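Local coordinates for putative major capsid protein (Cafeteriavirus-dependent mavirus, PDB 6G44) that probably builds the icosahedral shell of the virophage, as a double jelly-roll major capsid protein that assembles into trimeric capsomers, at residues C[154-159]-C[245-250]; C[287-292]-C[477-482]. All blocks are in the same frame, centred on the assembly; numbering follows the deposited sequence.

Contact 1 of 2, residues C[154-159]-C[245-250]; sequences IKAVSM and ADDVKL. With SO4 (sulfate ion), chain P.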
ATOM      1  N   ILE C 154       5.087  -0.267 -24.108  1.00 12.22           N
ATOM      2  CA  ILE C 154       4.238  -1.194 -23.363  1.00 11.95           C
ATOM      3  C   ILE C 154       4.033  -2.412 -24.233  1.00 12.71           C
ATOM      4  O   ILE C 154       3.733  -2.273 -25.427  1.00 12.28           O
ATOM      5  CB  ILE C 154       2.867  -0.544 -23.062  1.00 11.61           C
ATOM      6  CG1 ILE C 154       3.027   0.617 -22.087  1.00 11.72           C
ATOM      7  CG2 ILE C 154       1.876  -1.571 -22.538  1.00 11.85           C
ATOM      8  CD1 ILE C 154       1.852   1.592 -22.076  1.00 11.47           C
ATOM      9  N   LYS C 155       4.209  -3.605 -23.684  1.00 13.08           N
ATOM     10  CA  LYS C 155       4.030  -4.858 -24.438  1.00 13.59           C
ATOM     11  C   LYS C 155       3.226  -5.844 -23.632  1.00 14.55           C
ATOM     12  O   LYS C 155       3.434  -5.988 -22.419  1.00 14.78           O
ATOM     13  CB  LYS C 155       5.377  -5.483 -24.774  1.00 14.32           C
ATOM     14  CG  LYS C 155       6.283  -4.590 -25.611  1.00 15.05           C
ATOM     15  CD  LYS C 155       7.546  -5.320 -26.095  1.00 15.84           C
ATOM     16  CE  LYS C 155       8.411  -5.840 -24.952  1.00 16.57           C
ATOM     17  NZ  LYS C 155       9.696  -6.400 -25.481  1.00 17.71           N
ATOM     18  N   ALA C 156       2.290  -6.538 -24.283  1.00 13.71           N
ATOM     19  CA  ALA C 156       1.512  -7.579 -23.607  1.00 14.85           C
ATOM     20  C   ALA C 156       2.330  -8.773 -23.117  1.00 15.26           C
ATOM     21  O   ALA C 156       1.893  -9.474 -22.243  1.00 16.80           O
ATOM     22  CB  ALA C 156       0.350  -8.048 -24.497  1.00 15.89           C
ATOM     23  N   VAL C 157       3.514  -8.982 -23.677  1.00 16.53           N
ATOM     24  CA  VAL C 157       4.395 -10.040 -23.171  1.00 17.25           C
ATOM     25  C   VAL C 157       4.998  -9.719 -21.806  1.00 17.97           C
ATOM     26  O   VAL C 157       5.541 -10.606 -21.164  1.00 19.71           O
ATOM     27  CB  VAL C 157       5.527 -10.408 -24.154  1.00 18.45           C
ATOM     28  CG1 VAL C 157       4.933 -10.981 -25.449  1.00 19.81           C
ATOM     29  CG2 VAL C 157       6.470  -9.252 -24.429  1.00 18.55           C
ATOM     30  N   SER C 158       4.932  -8.455 -21.386  1.00 16.61           N
ATOM     31  CA  SER C 158       5.567  -7.989 -20.140  1.00 17.19           C
ATOM     32  C   SER C 158       4.557  -7.810 -19.041  1.00 16.78           C
ATOM     33  O   SER C 158       3.415  -7.431 -19.282  1.00 16.50           O
ATOM     34  CB  SER C 158       6.214  -6.623 -20.386  1.00 18.77           C
ATOM     35  OG  SER C 158       7.080  -6.650 -21.501  1.00 20.98           O
ATOM     36  N   MET C 159       4.958  -8.070 -17.804  1.00 14.98           N
ATOM     37  CA  MET C 159       4.007  -7.989 -16.710  1.00 15.86           C
ATOM     38  C   MET C 159       3.676  -6.583 -16.252  1.00 14.26           C
ATOM     39  O   MET C 159       2.569  -6.339 -15.745  1.00 15.02           O
ATOM     40  CB  MET C 159       4.510  -8.813 -15.529  1.00 18.63           C
ATOM     41  CG  MET C 159       4.710 -10.297 -15.839  1.00 21.75           C
ATOM     42  SD  MET C 159       3.267 -11.215 -16.399  1.00 29.13           S
ATOM     43  CE  MET C 159       1.990 -10.515 -15.385  1.00 29.23           C
ATOM     44  N   ALA C 245      -0.830  -1.013 -27.012  1.00 11.31           N
ATOM     45  CA  ALA C 245       0.465  -1.637 -26.755  1.00 12.01           C
ATOM     46  C   ALA C 245       1.340  -1.652 -28.011  1.00 12.69           C
ATOM     47  O   ALA C 245       0.852  -1.806 -29.141  1.00 13.11           O
ATOM     48  CB  ALA C 245       0.295  -3.041 -26.234  1.00 12.05           C
ATOM     49  N   ASP C 246       2.633  -1.470 -27.791  1.00 12.39           N
ATOM     50  CA  ASP C 246       3.616  -1.384 -28.865  1.00 14.10           C
ATOM     51  C   ASP C 246       3.894  -2.694 -29.558  1.00 14.87           C
ATOM     52  O   ASP C 246       4.593  -2.663 -30.572  1.00 17.85           O
ATOM     53  CB  ASP C 246       4.881  -0.718 -28.316  1.00 14.49           C
ATOM     54  CG  ASP C 246       4.594   0.689 -27.843  1.00 15.36           C
ATOM     55  OD1 ASP C 246       4.429   1.581 -28.731  1.00 17.63           O
ATOM     56  OD2 ASP C 246       4.410   0.915 -26.617  1.00 13.54           O
ATOM     57  N   ASP C 247       3.370  -3.818 -29.057  1.00 14.21           N
ATOM     58  CA  ASP C 247       3.501  -5.106 -29.729  1.00 14.48           C
ATOM     59  C   ASP C 247       2.243  -5.582 -30.450  1.00 14.84           C
ATOM     60  O   ASP C 247       2.231  -6.718 -30.941  1.00 17.23           O
ATOM     61  CB  ASP C 247       4.111  -6.186 -28.824  1.00 14.77           C
ATOM     62  CG  ASP C 247       3.262  -6.579 -27.613  1.00 16.07           C
ATOM     63  OD1 ASP C 247       2.303  -5.855 -27.239  1.00 15.02           O
ATOM     64  OD2 ASP C 247       3.611  -7.648 -27.018  1.00 16.88           O
ATOM     65  N   VAL C 248       1.238  -4.720 -30.602  1.00 14.03           N
ATOM     66  CA  VAL C 248       0.135  -5.013 -31.528  1.00 14.21           C
ATOM     67  C   VAL C 248       0.703  -4.910 -32.942  1.00 14.64           C
ATOM     68  O   VAL C 248       1.383  -3.953 -33.273  1.00 16.14           O
ATOM     69  CB  VAL C 248      -1.050  -4.037 -31.373  1.00 13.57           C
ATOM     70  CG1 VAL C 248      -2.167  -4.331 -32.387  1.00 13.71           C
ATOM     71  CG2 VAL C 248      -1.621  -4.123 -29.954  1.00 13.78           C
ATOM     72  N   LYS C 249       0.401  -5.904 -33.762  1.00 16.67           N
ATOM     73  CA  LYS C 249       0.928  -5.940 -35.127  1.00 17.85           C
ATOM     74  C   LYS C 249       0.005  -5.182 -36.091  1.00 17.68           C
ATOM     75  O   LYS C 249      -1.232  -5.166 -35.931  1.00 17.10           O
ATOM     76  CB  LYS C 249       1.096  -7.375 -35.578  1.00 20.55           C
ATOM     77  CG  LYS C 249       2.103  -8.175 -34.762  1.00 23.48           C
ATOM     78  CD  LYS C 249       2.227  -9.610 -35.256  1.00 27.93           C
ATOM     79  CE  LYS C 249       3.364 -10.337 -34.548  1.00 31.31           C
ATOM     80  NZ  LYS C 249       3.325 -11.810 -34.773  1.00 35.54           N
ATOM     81  N   LEU C 250       0.636  -4.576 -37.098  1.00 18.21           N
ATOM     82  CA  LEU C 250      -0.023  -3.735 -38.081  1.00 19.49           C
ATOM     83  C   LEU C 250      -0.245  -4.490 -39.394  1.00 21.13           C
ATOM     84  O   LEU C 250       0.552  -5.353 -39.772  1.00 21.42           O
ATOM     85  CB  LEU C 250       0.841  -2.506 -38.379  1.00 20.34           C
ATOM     86  CG  LEU C 250       0.971  -1.423 -37.290  1.00 21.58           C
ATOM     87  CD1 LEU C 250       2.291  -0.662 -37.394  1.00 23.15           C
ATOM     88  CD2 LEU C 250      -0.184  -0.444 -37.383  1.00 21.59           C
TER
HETATM   89  S   SO4 P 602      11.650  -6.795 -22.462  1.00 23.40           S
HETATM   90  O1  SO4 P 602      12.036  -6.235 -23.770  1.00 25.47           O
HETATM   91  O2  SO4 P 602      12.819  -7.448 -21.812  1.00 23.70           O
HETATM   92  O3  SO4 P 602      11.100  -5.751 -21.556  1.00 26.60           O
HETATM   93  O4  SO4 P 602      10.562  -7.778 -22.757  1.00 26.80           O
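The carboxylates of Asp246 and Asp247 are the flat groups here, and both are turned onto the backbone of 154-159. Asp246 OD2 takes the N-H of Ile154 with its anti lone pair, at 2.9 Å and nearly straight (167°), while OD1 forms a salt bridge with Lys346. The Asp247 carboxylate is met differently: the N-H of Ala156 reaches OD1 on the syn side, 3.0 Å away and 26° out of the carboxylate plane. Gln95 donates a second bond to the same OD1, which should help fix the rotation of the group. Asp247 owes its position to CG sitting between its own backbone N and carbonyl carbon (chi1 65°), which turns the carboxylate toward the turn from Lys155 to Ser158, where it meets Ala156 N. Lys155 CB comes within 3.6 Å of Asp247 OD2, and Val157 CG1 borders the same oxygen.

Between the two aspartates the backbones join directly, as Asp246 N donates a hydrogen bond to Ile154 O at 2.7 Å; Ile154 is thus held through both its N-H and its carbonyl. Beside this bond Ile154 CG2 faces Ala245 CB at 4.3 Å. The Lys155 side chain crosses Asp247 at about a right angle, bends at chi3 and ends with NZ 6.4 Å from Asp247 OD2, bound instead to sulfate O1 at 2.9 Å. That ion, probably from the crystallisation liquor, also binds Asn400 and Thr403, and Lys93 and Thr167 of the second subunit. The aspartate-to-backbone bonds join two type I turns: 155-158, in the long loop between helix 136-142 and strand 183-186, and the turn at 245-248, in the loop linking strand 242-244 to strand 258-273, beside the intersubunit boundary where Ser158 packs on Thr167 of the second subunit.

Contact 2 of 2, residues C[287-292]-C[477-482]; sequences IYNTPL and DNLTYS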
ATOM      1  N   ILE C 287     -12.392  30.825   1.998  1.00 13.27           N
ATOM      2  CA  ILE C 287     -11.063  30.783   1.334  1.00 13.97           C
ATOM      3  C   ILE C 287     -10.815  29.370   0.755  1.00 13.18           C
ATOM      4  O   ILE C 287     -11.103  28.362   1.416  1.00 13.85           O
ATOM      5  CB  ILE C 287      -9.966  31.124   2.346  1.00 14.26           C
ATOM      6  CG1 ILE C 287     -10.202  32.537   2.901  1.00 14.83           C
ATOM      7  CG2 ILE C 287      -8.586  31.002   1.714  1.00 15.02           C
ATOM      8  CD1 ILE C 287      -9.310  32.946   4.046  1.00 15.97           C
ATOM      9  N   TYR C 288     -10.341  29.308  -0.494  1.00 12.72           N
ATOM     10  CA  TYR C 288     -10.023  28.037  -1.202  1.00 13.06           C
ATOM     11  C   TYR C 288      -8.572  28.075  -1.649  1.00 12.88           C
ATOM     12  O   TYR C 288      -8.098  29.058  -2.196  1.00 12.50           O
ATOM     13  CB  TYR C 288     -10.888  27.852  -2.447  1.00 12.85           C
ATOM     14  CG  TYR C 288     -12.363  27.827  -2.142  1.00 12.39           C
ATOM     15  CD1 TYR C 288     -13.039  29.017  -1.931  1.00 12.66           C
ATOM     16  CD2 TYR C 288     -13.071  26.633  -2.048  1.00 12.75           C
ATOM     17  CE1 TYR C 288     -14.388  29.011  -1.615  1.00 12.56           C
ATOM     18  CE2 TYR C 288     -14.424  26.613  -1.722  1.00 12.81           C
ATOM     19  CZ  TYR C 288     -15.057  27.818  -1.494  1.00 12.61           C
ATOM     20  OH  TYR C 288     -16.387  27.834  -1.176  1.00 13.09           O
ATOM     21  N   ASN C 289      -7.885  26.954  -1.429  1.00 13.69           N
ATOM     22  CA  ASN C 289      -6.520  26.773  -1.905  1.00 13.96           C
ATOM     23  C   ASN C 289      -6.612  26.398  -3.393  1.00 13.48           C
ATOM     24  O   ASN C 289      -7.235  25.403  -3.750  1.00 13.37           O
ATOM     25  CB  ASN C 289      -5.859  25.636  -1.095  1.00 15.40           C
ATOM     26  CG  ASN C 289      -4.348  25.646  -1.188  1.00 19.26           C
ATOM     27  OD1 ASN C 289      -3.777  26.341  -1.979  1.00 21.82           O
ATOM     28  ND2 ASN C 289      -3.706  24.924  -0.283  1.00 24.01           N
ATOM     29  N   THR C 290      -6.052  27.240  -4.258  1.00 13.40           N
ATOM     30  CA  THR C 290      -6.176  27.091  -5.707  1.00 13.99           C
ATOM     31  C   THR C 290      -4.826  27.387  -6.360  1.00 14.57           C
ATOM     32  O   THR C 290      -4.652  28.428  -6.991  1.00 13.96           O
ATOM     33  CB  THR C 290      -7.299  28.006  -6.280  1.00 13.73           C
ATOM     34  OG1 THR C 290      -7.032  29.356  -5.903  1.00 13.47           O
ATOM     35  CG2 THR C 290      -8.636  27.578  -5.753  1.00 14.33           C
ATOM     36  N   PRO C 291      -3.866  26.449  -6.234  1.00 15.04           N
ATOM     37  CA  PRO C 291      -2.508  26.682  -6.754  1.00 14.43           C
ATOM     38  C   PRO C 291      -2.465  27.113  -8.203  1.00 13.61           C
ATOM     39  O   PRO C 291      -3.270  26.654  -9.003  1.00 13.51           O
ATOM     40  CB  PRO C 291      -1.829  25.320  -6.599  1.00 15.09           C
ATOM     41  CG  PRO C 291      -2.656  24.530  -5.660  1.00 15.97           C
ATOM     42  CD  PRO C 291      -4.034  25.101  -5.650  1.00 15.77           C
ATOM     43  N   LEU C 292      -1.525  28.003  -8.525  1.00 13.12           N
ATOM     44  CA  LEU C 292      -1.365  28.508  -9.889  1.00 14.11           C
ATOM     45  C   LEU C 292      -0.097  27.916 -10.525  1.00 13.90           C
ATOM     46  O   LEU C 292       1.010  28.150 -10.060  1.00 14.55           O
ATOM     47  CB  LEU C 292      -1.270  30.037  -9.846  1.00 15.59           C
ATOM     48  CG  LEU C 292      -1.173  30.740 -11.187  1.00 18.13           C
ATOM     49  CD1 LEU C 292      -2.433  30.518 -12.010  1.00 19.62           C
ATOM     50  CD2 LEU C 292      -0.944  32.222 -10.914  1.00 19.69           C
ATOM     51  N   ASP C 477       1.643  29.503  -4.660  1.00 14.23           N
ATOM     52  CA  ASP C 477       0.559  29.498  -3.676  1.00 15.19           C
ATOM     53  C   ASP C 477      -0.403  30.639  -4.058  1.00 15.07           C
ATOM     54  O   ASP C 477       0.010  31.773  -4.307  1.00 15.63           O
ATOM     55  CB  ASP C 477       1.111  29.685  -2.272  1.00 15.52           C
ATOM     56  CG  ASP C 477       2.051  28.539  -1.834  1.00 16.26           C
ATOM     57  OD1 ASP C 477       2.009  27.441  -2.416  1.00 18.80           O
ATOM     58  OD2 ASP C 477       2.795  28.734  -0.883  1.00 16.19           O
ATOM     59  N   ASN C 478      -1.683  30.306  -4.119  1.00 14.29           N
ATOM     60  CA  ASN C 478      -2.693  31.177  -4.701  1.00 14.54           C
ATOM     61  C   ASN C 478      -4.016  30.802  -4.071  1.00 14.00           C
ATOM     62  O   ASN C 478      -4.362  29.621  -3.972  1.00 13.94           O
ATOM     63  CB  ASN C 478      -2.709  30.974  -6.191  1.00 14.90           C
ATOM     64  CG  ASN C 478      -3.650  31.903  -6.903  1.00 15.97           C
ATOM     65  OD1 ASN C 478      -3.493  33.111  -6.820  1.00 17.49           O
ATOM     66  ND2 ASN C 478      -4.595  31.347  -7.640  1.00 16.74           N
ATOM     67  N   LEU C 479      -4.765  31.813  -3.631  1.00 13.73           N
ATOM     68  CA  LEU C 479      -6.034  31.573  -2.953  1.00 14.15           C
ATOM     69  C   LEU C 479      -7.175  32.208  -3.704  1.00 13.75           C
ATOM     70  O   LEU C 479      -7.009  33.273  -4.297  1.00 15.19           O
ATOM     71  CB  LEU C 479      -6.028  32.151  -1.565  1.00 14.79           C
ATOM     72  CG  LEU C 479      -5.018  31.619  -0.563  1.00 17.47           C
ATOM     73  CD1 LEU C 479      -5.269  32.212   0.823  1.00 18.32           C
ATOM     74  CD2 LEU C 479      -4.913  30.114  -0.508  1.00 18.09           C
ATOM     75  N   THR C 480      -8.319  31.531  -3.676  1.00 13.11           N
ATOM     76  CA  THR C 480      -9.578  32.063  -4.189  1.00 13.35           C
ATOM     77  C   THR C 480     -10.455  32.423  -2.986  1.00 13.38           C
ATOM     78  O   THR C 480     -10.564  31.679  -1.997  1.00 13.18           O
ATOM     79  CB  THR C 480     -10.233  31.032  -5.116  1.00 13.49           C
ATOM     80  OG1 THR C 480      -9.391  30.878  -6.269  1.00 13.94           O
ATOM     81  CG2 THR C 480     -11.633  31.494  -5.572  1.00 13.82           C
ATOM     82  N   TYR C 481     -11.096  33.598  -3.079  1.00 13.92           N
ATOM     83  CA  TYR C 481     -11.934  34.141  -2.007  1.00 14.31           C
ATOM     84  C   TYR C 481     -13.367  34.261  -2.500  1.00 14.51           C
ATOM     85  O   TYR C 481     -13.626  34.829  -3.573  1.00 14.96           O
ATOM     86  CB  TYR C 481     -11.438  35.517  -1.573  1.00 14.58           C
ATOM     87  CG  TYR C 481     -10.011  35.525  -1.111  1.00 14.87           C
ATOM     88  CD1 TYR C 481      -8.976  35.693  -2.019  1.00 15.62           C
ATOM     89  CD2 TYR C 481      -9.692  35.325   0.227  1.00 15.42           C
ATOM     90  CE1 TYR C 481      -7.655  35.686  -1.600  1.00 15.76           C
ATOM     91  CE2 TYR C 481      -8.381  35.307   0.641  1.00 16.41           C
ATOM     92  CZ  TYR C 481      -7.370  35.490  -0.278  1.00 16.33           C
ATOM     93  OH  TYR C 481      -6.069  35.483   0.185  1.00 18.04           O
ATOM     94  N   SER C 482     -14.283  33.698  -1.721  1.00 14.50           N
ATOM     95  CA  SER C 482     -15.715  33.754  -2.001  1.00 14.14           C
ATOM     96  C   SER C 482     -16.348  34.702  -0.985  1.00 14.00           C
ATOM     97  O   SER C 482     -16.411  34.364   0.191  1.00 14.43           O
ATOM     98  CB  SER C 482     -16.312  32.355  -1.860  1.00 13.98           C
ATOM     99  OG  SER C 482     -17.740  32.386  -1.928  1.00 14.61           O
TER
HETATM  100  O   HOH W   1     -17.999  29.587  -2.601  1.00 14.79           O
HETATM  101  O   HOH W   2      -2.002  27.396  -3.504  1.00 23.41           O
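Tyr288 and Thr480 form the hydrogen-bonded pair of an antiparallel β-sheet, part of the double jelly-roll fold, in which strand 286-305 runs against strand 464-482. Tyr288 N reaches Thr480 O at 2.8 Å and Thr480 N returns to Tyr288 O at 2.9 Å. The non-hydrogen-bonded pairs Ile287-Tyr481 and Asn289-Leu479 flank it.

Packing is tight on the face carrying Ile287, Leu479 and Tyr481. Ile287 CG2 meets Leu479 CD1 at 3.6 Å, the two side chains crossing obliquely, whereas Ile287 CG1 runs alongside Tyr481 and touches CD2 of its ring. The second and third subunits press on this face too, Ile31 of the second and Leu11 of the third both packing on Leu479. Across the sheet, the Tyr288 ring turns its edge to Thr480 O, with Ser482 CB near CE1; Pro221 accepts from the phenol oxygen, and Phe222 stacks on the ring.

The margins are looser, each bridged by a single water. One donates to both Tyr288 OH and Ser482 OG; the other donates to Asn289 OD1 at 2.6 Å and accepts from Asn478 N, where the regular pairing is interrupted. The strand is broken at Thr290 and Pro291 and resumes at Leu292, yet the break itself is tightly bonded. Thr290 gives its N-H to Asn478 O, and the Asn478 side chain answers: with CG anti to the backbone N (chi1 -176°), it extends toward Thr290, and ND2 donates to Thr290 O at 3.0 Å, nearly in its own amide plane. Thr290 is therefore gripped through both backbone polar atoms. Its side chain crosses that of Thr480 at about a right angle, bringing the hydroxyls Thr290 OG1 and Thr480 OG1 to 2.8 Å in a hydrogen bond that either could donate.

Overall arrangement
Contact 1 and contact 2 lie on opposite sides of the chain's centre, their own centres 43 Å apart and their nearest atoms about 29 Å, so neither touches the other. They follow in series: the pairing of 154-159 with 245-250 is complete before 287-292 begins. Contact 1 ties together two loops, the second of which leads into strand 258-273 of the large antiparallel sheet. Contact 2 pairs neighbouring strands, 286-305 and 464-482, of another antiparallel sheet; 184 residues separate its segments, against 85 in contact 1. Both also touch the second subunit, so two widely separated regions of one chain take part in the three-chain assembly, consistent with a capsomer-building protein.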